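Local structure of protein yciO (Escherichia coli, 1K7J) at residues A[1-9]-A[165-174]; A[95-103]-A[181-189]. The protein is of unknown function but belongs to the SUA5 family, and so may bind double-stranded RNA. One frame throughout, in Å; residues are numbered along the deposited sequence.

Contact 1. Residues A[1-9]-A[165-174]; sequences MSQFFYIHP and EKQVDLIIHG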
loop_
_atom_site.group_PDB
_atom_site.type_symbol
_atom_site.label_atom_id
_atom_site.label_comp_id
_atom_site.label_asym_id
_atom_site.label_seq_id
_atom_site.Cartn_x
_atom_site.Cartn_y
_atom_site.Cartn_z
HETATM N N MSE A 1 3.192 -13.609 -19.196
HETATM C CA MSE A 1 1.978 -12.768 -18.990
HETATM C C MSE A 1 1.490 -12.904 -17.549
HETATM O O MSE A 1 1.560 -13.981 -16.957
HETATM C CB MSE A 1 0.865 -13.203 -19.949
HETATM C CG MSE A 1 -0.057 -12.069 -20.388
HETATM SE SE MSE A 1 0.661 -11.069 -21.895
HETATM C CE MSE A 1 2.309 -10.452 -21.119
ATOM N N SER A 2 0.992 -11.807 -16.988
ATOM C CA SER A 2 0.499 -11.810 -15.618
ATOM C C SER A 2 -0.665 -12.770 -15.420
ATOM O O SER A 2 -1.485 -12.962 -16.317
ATOM C CB SER A 2 0.042 -10.402 -15.224
ATOM O OG SER A 2 -0.517 -10.388 -13.921
ATOM N N GLN A 3 -0.720 -13.385 -14.245
ATOM C CA GLN A 3 -1.835 -14.259 -13.922
ATOM C C GLN A 3 -2.954 -13.290 -13.554
ATOM O O GLN A 3 -2.685 -12.135 -13.210
ATOM C CB GLN A 3 -1.491 -15.167 -12.741
ATOM C CG GLN A 3 -0.731 -16.419 -13.147
ATOM C CD GLN A 3 -0.399 -17.312 -11.967
ATOM O OE1 GLN A 3 0.632 -17.145 -11.316
ATOM N NE2 GLN A 3 -1.281 -18.260 -11.680
ATOM N N PHE A 4 -4.200 -13.745 -13.632
ATOM C CA PHE A 4 -5.347 -12.890 -13.336
ATOM C C PHE A 4 -6.343 -13.675 -12.479
ATOM O O PHE A 4 -6.925 -14.661 -12.936
ATOM C CB PHE A 4 -5.990 -12.446 -14.661
ATOM C CG PHE A 4 -6.952 -11.296 -14.532
ATOM C CD1 PHE A 4 -8.324 -11.517 -14.479
ATOM C CD2 PHE A 4 -6.486 -9.986 -14.481
ATOM C CE1 PHE A 4 -9.218 -10.450 -14.383
ATOM C CE2 PHE A 4 -7.373 -8.912 -14.383
ATOM C CZ PHE A 4 -8.739 -9.144 -14.335
ATOM N N PHE A 5 -6.523 -13.240 -11.234
ATOM C CA PHE A 5 -7.432 -13.911 -10.306
ATOM C C PHE A 5 -8.705 -13.123 -10.051
ATOM O O PHE A 5 -8.655 -11.927 -9.786
ATOM C CB PHE A 5 -6.784 -14.113 -8.929
ATOM C CG PHE A 5 -5.640 -15.086 -8.901
ATOM C CD1 PHE A 5 -5.292 -15.842 -10.015
ATOM C CD2 PHE A 5 -4.906 -15.246 -7.728
ATOM C CE1 PHE A 5 -4.227 -16.743 -9.957
ATOM C CE2 PHE A 5 -3.844 -16.140 -7.661
ATOM C CZ PHE A 5 -3.504 -16.890 -8.779
ATOM N N TYR A 6 -9.843 -13.804 -10.108
ATOM C CA TYR A 6 -11.119 -13.173 -9.805
ATOM C C TYR A 6 -11.393 -13.564 -8.364
ATOM O O TYR A 6 -11.721 -14.715 -8.082
ATOM C CB TYR A 6 -12.226 -13.725 -10.698
ATOM C CG TYR A 6 -12.243 -13.143 -12.086
ATOM C CD1 TYR A 6 -12.821 -11.896 -12.332
ATOM C CD2 TYR A 6 -11.693 -13.840 -13.158
ATOM C CE1 TYR A 6 -12.854 -11.362 -13.617
ATOM C CE2 TYR A 6 -11.719 -13.315 -14.444
ATOM C CZ TYR A 6 -12.302 -12.078 -14.667
ATOM O OH TYR A 6 -12.347 -11.571 -15.944
ATOM N N ILE A 7 -11.241 -12.616 -7.445
ATOM C CA ILE A 7 -11.476 -12.904 -6.037
ATOM C C ILE A 7 -12.670 -12.113 -5.508
ATOM O O ILE A 7 -12.767 -10.904 -5.718
ATOM C CB ILE A 7 -10.216 -12.579 -5.192
ATOM C CG1 ILE A 7 -9.028 -13.402 -5.704
ATOM C CG2 ILE A 7 -10.477 -12.873 -3.718
ATOM C CD1 ILE A 7 -7.751 -13.240 -4.890
ATOM N N HIS A 8 -13.589 -12.806 -4.839
ATOM C CA HIS A 8 -14.771 -12.161 -4.271
ATOM C C HIS A 8 -14.276 -11.103 -3.288
ATOM O O HIS A 8 -13.539 -11.409 -2.359
ATOM C CB HIS A 8 -15.634 -13.205 -3.561
ATOM C CG HIS A 8 -16.206 -14.234 -4.487
ATOM N ND1 HIS A 8 -16.643 -15.467 -4.054
ATOM C CD2 HIS A 8 -16.417 -14.208 -5.824
ATOM C CE1 HIS A 8 -17.098 -16.157 -5.084
ATOM N NE2 HIS A 8 -16.973 -15.417 -6.170
ATOM N N PRO A 9 -14.682 -9.839 -3.484
ATOM C CA PRO A 9 -14.246 -8.751 -2.600
ATOM C C PRO A 9 -14.785 -8.746 -1.177
ATOM O O PRO A 9 -14.142 -8.204 -0.272
ATOM C CB PRO A 9 -14.652 -7.507 -3.378
ATOM C CG PRO A 9 -15.923 -7.943 -4.026
ATOM C CD PRO A 9 -15.572 -9.328 -4.542
ATOM N N GLU A 165 -0.416 -6.193 -17.842
ATOM C CA GLU A 165 -0.258 -7.641 -17.814
ATOM C C GLU A 165 1.118 -8.135 -18.266
ATOM O O GLU A 165 1.486 -9.275 -17.990
ATOM C CB GLU A 165 -1.365 -8.321 -18.622
ATOM C CG GLU A 165 -1.259 -8.186 -20.120
ATOM C CD GLU A 165 -2.450 -8.814 -20.813
ATOM O OE1 GLU A 165 -2.911 -9.876 -20.341
ATOM O OE2 GLU A 165 -2.924 -8.257 -21.825
ATOM N N LYS A 166 1.881 -7.283 -18.945
ATOM C CA LYS A 166 3.220 -7.666 -19.391
ATOM C C LYS A 166 4.285 -7.214 -18.396
ATOM O O LYS A 166 5.454 -7.582 -18.524
ATOM C CB LYS A 166 3.550 -7.045 -20.754
ATOM C CG LYS A 166 2.615 -7.424 -21.885
ATOM C CD LYS A 166 3.181 -6.992 -23.237
ATOM C CE LYS A 166 3.399 -5.486 -23.305
ATOM N NZ LYS A 166 3.975 -5.062 -24.617
ATOM N N GLN A 167 3.884 -6.430 -17.398
ATOM C CA GLN A 167 4.839 -5.911 -16.425
ATOM C C GLN A 167 4.705 -6.407 -14.988
ATOM O O GLN A 167 5.588 -6.165 -14.164
ATOM C CB GLN A 167 4.799 -4.381 -16.437
ATOM C CG GLN A 167 5.022 -3.777 -17.816
ATOM C CD GLN A 167 6.263 -4.323 -18.499
ATOM O OE1 GLN A 167 7.369 -4.254 -17.959
ATOM N NE2 GLN A 167 6.084 -4.867 -19.698
ATOM N N VAL A 168 3.607 -7.089 -14.678
ATOM C CA VAL A 168 3.412 -7.615 -13.332
ATOM C C VAL A 168 3.162 -9.118 -13.396
ATOM O O VAL A 168 2.861 -9.662 -14.459
ATOM C CB VAL A 168 2.240 -6.914 -12.607
ATOM C CG1 VAL A 168 2.532 -5.425 -12.481
ATOM C CG2 VAL A 168 0.939 -7.145 -13.357
ATOM N N ASP A 169 3.284 -9.785 -12.255
ATOM C CA ASP A 169 3.121 -11.231 -12.199
ATOM C C ASP A 169 1.715 -11.706 -11.853
ATOM O O ASP A 169 1.321 -12.822 -12.199
ATOM C CB ASP A 169 4.145 -11.797 -11.218
ATOM C CG ASP A 169 5.555 -11.343 -11.546
ATOM O OD1 ASP A 169 5.981 -11.549 -12.705
ATOM O OD2 ASP A 169 6.231 -10.776 -10.666
ATOM N N LEU A 170 0.958 -10.857 -11.172
ATOM C CA LEU A 170 -0.404 -11.198 -10.800
ATOM C C LEU A 170 -1.242 -9.949 -10.653
ATOM O O LEU A 170 -0.769 -8.927 -10.161
ATOM C CB LEU A 170 -0.433 -11.958 -9.470
ATOM C CG LEU A 170 -1.834 -12.174 -8.874
ATOM C CD1 LEU A 170 -2.635 -13.118 -9.762
ATOM C CD2 LEU A 170 -1.717 -12.735 -7.463
ATOM N N ILE A 171 -2.484 -10.034 -11.109
ATOM C CA ILE A 171 -3.427 -8.943 -10.969
ATOM C C ILE A 171 -4.647 -9.573 -10.327
ATOM O O ILE A 171 -5.203 -10.541 -10.852
ATOM C CB ILE A 171 -3.832 -8.332 -12.320
ATOM C CG1 ILE A 171 -2.629 -7.628 -12.953
ATOM C CG2 ILE A 171 -4.985 -7.345 -12.113
ATOM C CD1 ILE A 171 -2.877 -7.122 -14.366
ATOM N N ILE A 172 -5.033 -9.054 -9.168
ATOM C CA ILE A 172 -6.203 -9.566 -8.475
ATOM C C ILE A 172 -7.380 -8.661 -8.778
ATOM O O ILE A 172 -7.371 -7.485 -8.431
ATOM C CB ILE A 172 -5.997 -9.601 -6.942
ATOM C CG1 ILE A 172 -4.914 -10.621 -6.581
ATOM C CG2 ILE A 172 -7.307 -9.955 -6.247
ATOM C CD1 ILE A 172 -4.532 -10.613 -5.108
ATOM N N HIS A 173 -8.376 -9.216 -9.455
ATOM C CA HIS A 173 -9.589 -8.489 -9.785
ATOM C C HIS A 173 -10.436 -8.502 -8.517
ATOM O O HIS A 173 -10.904 -9.558 -8.089
ATOM C CB HIS A 173 -10.317 -9.210 -10.925
ATOM C CG HIS A 173 -11.613 -8.578 -11.332
ATOM N ND1 HIS A 173 -12.621 -8.295 -10.436
ATOM C CD2 HIS A 173 -12.086 -8.232 -12.554
ATOM C CE1 HIS A 173 -13.661 -7.805 -11.088
ATOM N NE2 HIS A 173 -13.363 -7.757 -12.374
ATOM N N GLY A 174 -10.611 -7.333 -7.906
ATOM C CA GLY A 174 -11.404 -7.239 -6.696
ATOM C C GLY A 174 -12.548 -6.265 -6.879
ATOM O O GLY A 174 -12.998 -5.631 -5.925
HETATM O O HOH W 1 -3.374 -11.657 -17.636
HETATM O O HOH W 2 2.553 -15.299 -12.067
#
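Gln3 O is gripped twice: Ile171 N donates to it across the strands at 3.0 Å, and the hydroxyl of Ser2 reaches it from the opposite face of its carbonyl plane. OG lies anti to the Ser2 backbone N (chi1 177°), beside the carbonyl carbon, which points it forward along the chain to Gln3 O. Next door, Gln3 N bonds to Asp169 O at 2.9 Å; a water joins the same oxygen to Gln3 OE1. Ser2 N closes the near end on Glu165 O, and a second water spans Ser2 O and the Glu165 carboxylate.

Farther along, Phe5 N donates to Ile171 O, His173 N gives the shortest backbone bond, 2.7 Å to Phe5 O, and Ile7 N ends the series on His173 O. Strand 3-6 thus runs parallel to strand 170-173 as the outermost strand at this end of the mixed sheet, while strand 30-34 borders 170-173 on its other side.

On the face carrying Phe5 and Leu170, the leucine sets CD1 squarely over the centre of the phenyl ring, 3.6 Å from its centroid, a CH-pi contact. Beyond it, Ile7 CD1 meets Ile172 CG2, and helix 14-25 covers this side.

The other face holds an aromatic cluster. Tyr6 meets the His173 imidazole obliquely, Tyr6 CE1 lying over one face of it, 3.4 Å from His173 CD2, with the planes inclined at 42°. The Phe4 ring stands nearly upright to the imidazole and meets it rim to rim, while Phe4 CE2 touches Ile171 CG2 at 3.6 Å. Glu158 of helix 157-164 touches both Phe4 and Tyr6.

Contact 2. Residues A[95-103]-A[181-189]; sequences GNYTFILKG and PTTVIDLTD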
loop_
_atom_site.group_PDB
_atom_site.type_symbol
_atom_site.label_atom_id
_atom_site.label_comp_id
_atom_site.label_asym_id
_atom_site.label_seq_id
_atom_site.Cartn_x
_atom_site.Cartn_y
_atom_site.Cartn_z
ATOM N N GLY A 95 -8.071 1.966 6.830
ATOM C CA GLY A 95 -8.459 2.548 5.558
ATOM C C GLY A 95 -8.367 4.050 5.382
ATOM O O GLY A 95 -8.195 4.801 6.345
ATOM N N ASN A 96 -8.438 4.459 4.117
ATOM C CA ASN A 96 -8.449 5.859 3.686
ATOM C C ASN A 96 -7.237 6.750 3.916
ATOM O O ASN A 96 -7.202 7.868 3.400
ATOM C CB ASN A 96 -9.670 6.566 4.286
ATOM C CG ASN A 96 -10.961 5.824 4.018
ATOM O OD1 ASN A 96 -11.072 5.079 3.042
ATOM N ND2 ASN A 96 -11.953 6.034 4.875
ATOM N N TYR A 97 -6.248 6.267 4.660
ATOM C CA TYR A 97 -5.073 7.078 4.971
ATOM C C TYR A 97 -3.727 6.390 4.816
ATOM O O TYR A 97 -3.606 5.173 4.959
ATOM C CB TYR A 97 -5.119 7.544 6.427
ATOM C CG TYR A 97 -6.274 8.424 6.817
ATOM C CD1 TYR A 97 -6.257 9.791 6.539
ATOM C CD2 TYR A 97 -7.358 7.902 7.521
ATOM C CE1 TYR A 97 -7.289 10.621 6.966
ATOM C CE2 TYR A 97 -8.395 8.720 7.950
ATOM C CZ TYR A 97 -8.351 10.079 7.673
ATOM O OH TYR A 97 -9.353 10.895 8.132
ATOM N N THR A 98 -2.717 7.208 4.544
ATOM C CA THR A 98 -1.331 6.771 4.477
ATOM C C THR A 98 -0.657 7.753 5.429
ATOM O O THR A 98 -0.800 8.970 5.280
ATOM C CB THR A 98 -0.717 6.930 3.083
ATOM O OG1 THR A 98 -1.377 6.047 2.172
ATOM C CG2 THR A 98 0.771 6.586 3.121
ATOM N N PHE A 99 0.055 7.234 6.419
ATOM C CA PHE A 99 0.716 8.090 7.393
ATOM C C PHE A 99 2.222 8.042 7.209
ATOM O O PHE A 99 2.816 6.968 7.235
ATOM C CB PHE A 99 0.352 7.636 8.809
ATOM C CG PHE A 99 -1.126 7.657 9.092
ATOM C CD1 PHE A 99 -1.805 8.865 9.213
ATOM C CD2 PHE A 99 -1.840 6.466 9.233
ATOM C CE1 PHE A 99 -3.177 8.892 9.471
ATOM C CE2 PHE A 99 -3.212 6.482 9.493
ATOM C CZ PHE A 99 -3.880 7.702 9.611
ATOM N N ILE A 100 2.841 9.200 7.016
ATOM C CA ILE A 100 4.287 9.238 6.842
ATOM C C ILE A 100 4.953 9.299 8.209
ATOM O O ILE A 100 4.699 10.210 8.998
ATOM C CB ILE A 100 4.733 10.454 6.003
ATOM C CG1 ILE A 100 3.968 10.483 4.678
ATOM C CG2 ILE A 100 6.237 10.387 5.757
ATOM C CD1 ILE A 100 4.001 9.184 3.910
ATOM N N LEU A 101 5.801 8.311 8.478
ATOM C CA LEU A 101 6.516 8.208 9.744
ATOM C C LEU A 101 7.936 7.718 9.494
ATOM O O LEU A 101 8.272 7.287 8.392
ATOM C CB LEU A 101 5.802 7.208 10.662
ATOM C CG LEU A 101 4.403 7.604 11.142
ATOM C CD1 LEU A 101 3.595 6.361 11.463
ATOM C CD2 LEU A 101 4.519 8.516 12.355
ATOM N N LYS A 102 8.777 7.796 10.516
ATOM C CA LYS A 102 10.139 7.308 10.377
ATOM C C LYS A 102 10.088 5.791 10.520
ATOM O O LYS A 102 9.430 5.270 11.423
ATOM C CB LYS A 102 11.039 7.905 11.460
ATOM C CG LYS A 102 11.243 9.405 11.320
ATOM C CD LYS A 102 12.258 9.927 12.325
ATOM C CE LYS A 102 13.624 9.291 12.120
ATOM N NZ LYS A 102 14.635 9.819 13.086
ATOM N N GLY A 103 10.778 5.087 9.627
ATOM C CA GLY A 103 10.787 3.635 9.679
ATOM C C GLY A 103 11.772 3.086 10.692
ATOM O O GLY A 103 12.819 3.684 10.942
ATOM N N PRO A 181 -7.371 8.520 -4.230
ATOM C CA PRO A 181 -6.327 7.868 -3.433
ATOM C C PRO A 181 -6.484 8.162 -1.945
ATOM O O PRO A 181 -7.382 8.901 -1.540
ATOM C CB PRO A 181 -5.048 8.463 -4.008
ATOM C CG PRO A 181 -5.469 9.875 -4.297
ATOM C CD PRO A 181 -6.828 9.685 -4.953
ATOM N N THR A 182 -5.618 7.569 -1.130
ATOM C CA THR A 182 -5.671 7.805 0.306
ATOM C C THR A 182 -5.273 9.241 0.622
ATOM O O THR A 182 -4.609 9.914 -0.172
ATOM C CB THR A 182 -4.674 6.923 1.084
ATOM O OG1 THR A 182 -3.348 7.194 0.617
ATOM C CG2 THR A 182 -4.990 5.449 0.917
ATOM N N THR A 183 -5.698 9.710 1.787
ATOM C CA THR A 183 -5.296 11.027 2.236
ATOM C C THR A 183 -3.953 10.736 2.889
ATOM O O THR A 183 -3.837 9.810 3.700
ATOM C CB THR A 183 -6.282 11.587 3.263
ATOM O OG1 THR A 183 -7.456 12.030 2.573
ATOM C CG2 THR A 183 -5.664 12.750 4.039
ATOM N N VAL A 184 -2.933 11.495 2.514
ATOM C CA VAL A 184 -1.602 11.283 3.064
ATOM C C VAL A 184 -1.296 12.350 4.103
ATOM O O VAL A 184 -1.341 13.545 3.811
ATOM C CB VAL A 184 -0.532 11.322 1.950
ATOM C CG1 VAL A 184 0.848 11.063 2.537
ATOM C CG2 VAL A 184 -0.857 10.285 0.884
ATOM N N ILE A 185 -0.999 11.903 5.319
ATOM C CA ILE A 185 -0.684 12.803 6.420
ATOM C C ILE A 185 0.724 12.516 6.920
ATOM O O ILE A 185 1.047 11.373 7.238
ATOM C CB ILE A 185 -1.636 12.593 7.620
ATOM C CG1 ILE A 185 -3.098 12.713 7.180
ATOM C CG2 ILE A 185 -1.317 13.615 8.714
ATOM C CD1 ILE A 185 -3.490 14.086 6.683
ATOM N N ASP A 186 1.564 13.542 6.975
ATOM C CA ASP A 186 2.918 13.373 7.492
ATOM C C ASP A 186 2.774 13.651 8.985
ATOM O O ASP A 186 2.341 14.737 9.376
ATOM C CB ASP A 186 3.872 14.386 6.860
ATOM C CG ASP A 186 5.312 14.194 7.317
ATOM O OD1 ASP A 186 5.529 13.929 8.518
ATOM O OD2 ASP A 186 6.228 14.320 6.476
ATOM N N LEU A 187 3.117 12.672 9.815
ATOM C CA LEU A 187 2.986 12.818 11.261
ATOM C C LEU A 187 4.298 13.071 11.993
ATOM O O LEU A 187 4.320 13.122 13.223
ATOM C CB LEU A 187 2.312 11.573 11.849
ATOM C CG LEU A 187 0.866 11.297 11.429
ATOM C CD1 LEU A 187 0.398 9.971 12.023
ATOM C CD2 LEU A 187 -0.030 12.440 11.896
ATOM N N THR A 188 5.387 13.235 11.254
ATOM C CA THR A 188 6.677 13.471 11.893
ATOM C C THR A 188 6.728 14.858 12.537
ATOM O O THR A 188 5.948 15.748 12.189
ATOM C CB THR A 188 7.844 13.315 10.893
ATOM O OG1 THR A 188 7.725 14.286 9.848
ATOM C CG2 THR A 188 7.838 11.910 10.285
ATOM N N ASP A 189 7.647 15.022 13.486
ATOM C CA ASP A 189 7.819 16.282 14.209
ATOM C C ASP A 189 6.542 16.698 14.940
ATOM O O ASP A 189 6.361 17.874 15.266
ATOM C CB ASP A 189 8.255 17.392 13.247
ATOM C CG ASP A 189 9.598 17.108 12.605
ATOM O OD1 ASP A 189 10.561 16.823 13.348
ATOM O OD2 ASP A 189 9.694 17.174 11.360
#
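Thr98 and Thr182 cross at about a right angle and join hydroxyl to hydroxyl, OG1 to OG1 at 2.8 Å. Thr182 turns its OG1 between its own backbone N and carbonyl carbon (chi1 59°), which brings it to Thr98. On that face Ile100 lies obliquely across Val184, CG1 to CG1 3.8 Å, and stands square to Asp186, whose carboxylate flanks its CG2.

Asp186 OD1 takes two bonds from Thr188, from OG1 at 2.6 Å and from the backbone N, making an Asx turn, while OD2 forms a salt bridge with Arg116. With the carboxylate cut back to an alanine, Arg116 is likely to lose this salt bridge and the turn at Thr188 its acceptor.

On the reverse face Tyr97 runs alongside Thr183, CD1 to CB 3.7 Å, and Phe99 alongside Ile185; Phe99 CD1 also meets Leu187 CD1 at 3.7 Å, under helix 83-90. Five backbone bonds, from Thr183 N to Asn96 O through Leu187 N to Ile100 O, tie the edges. With strands 118-122 and 193-196 antiparallel on either side, this is a parallel pair near the 193-196 end of the mixed sheet of the YrdC-like fold.

In the fold
Contacts 1 and 2 lie on opposite sides of the chain's centre, their own centres 27 Å apart and their nearest atoms about 13 Å apart, so neither touches the other. One mixed sheet carries both: contact 1 pairs its outermost strand 3-6 with 170-173, whereas contact 2 lies toward the far end, where 193-196 is outermost. Along the chain the segments alternate, 1-9, 95-103, 165-174, 181-189, and strands 170-173 and 183-186 follow each other directly. After pairing with the N-terminal edge strand, the chain therefore crosses to the other end of the sheet, and these two late strands tie distant parts of the sequence into a single domain.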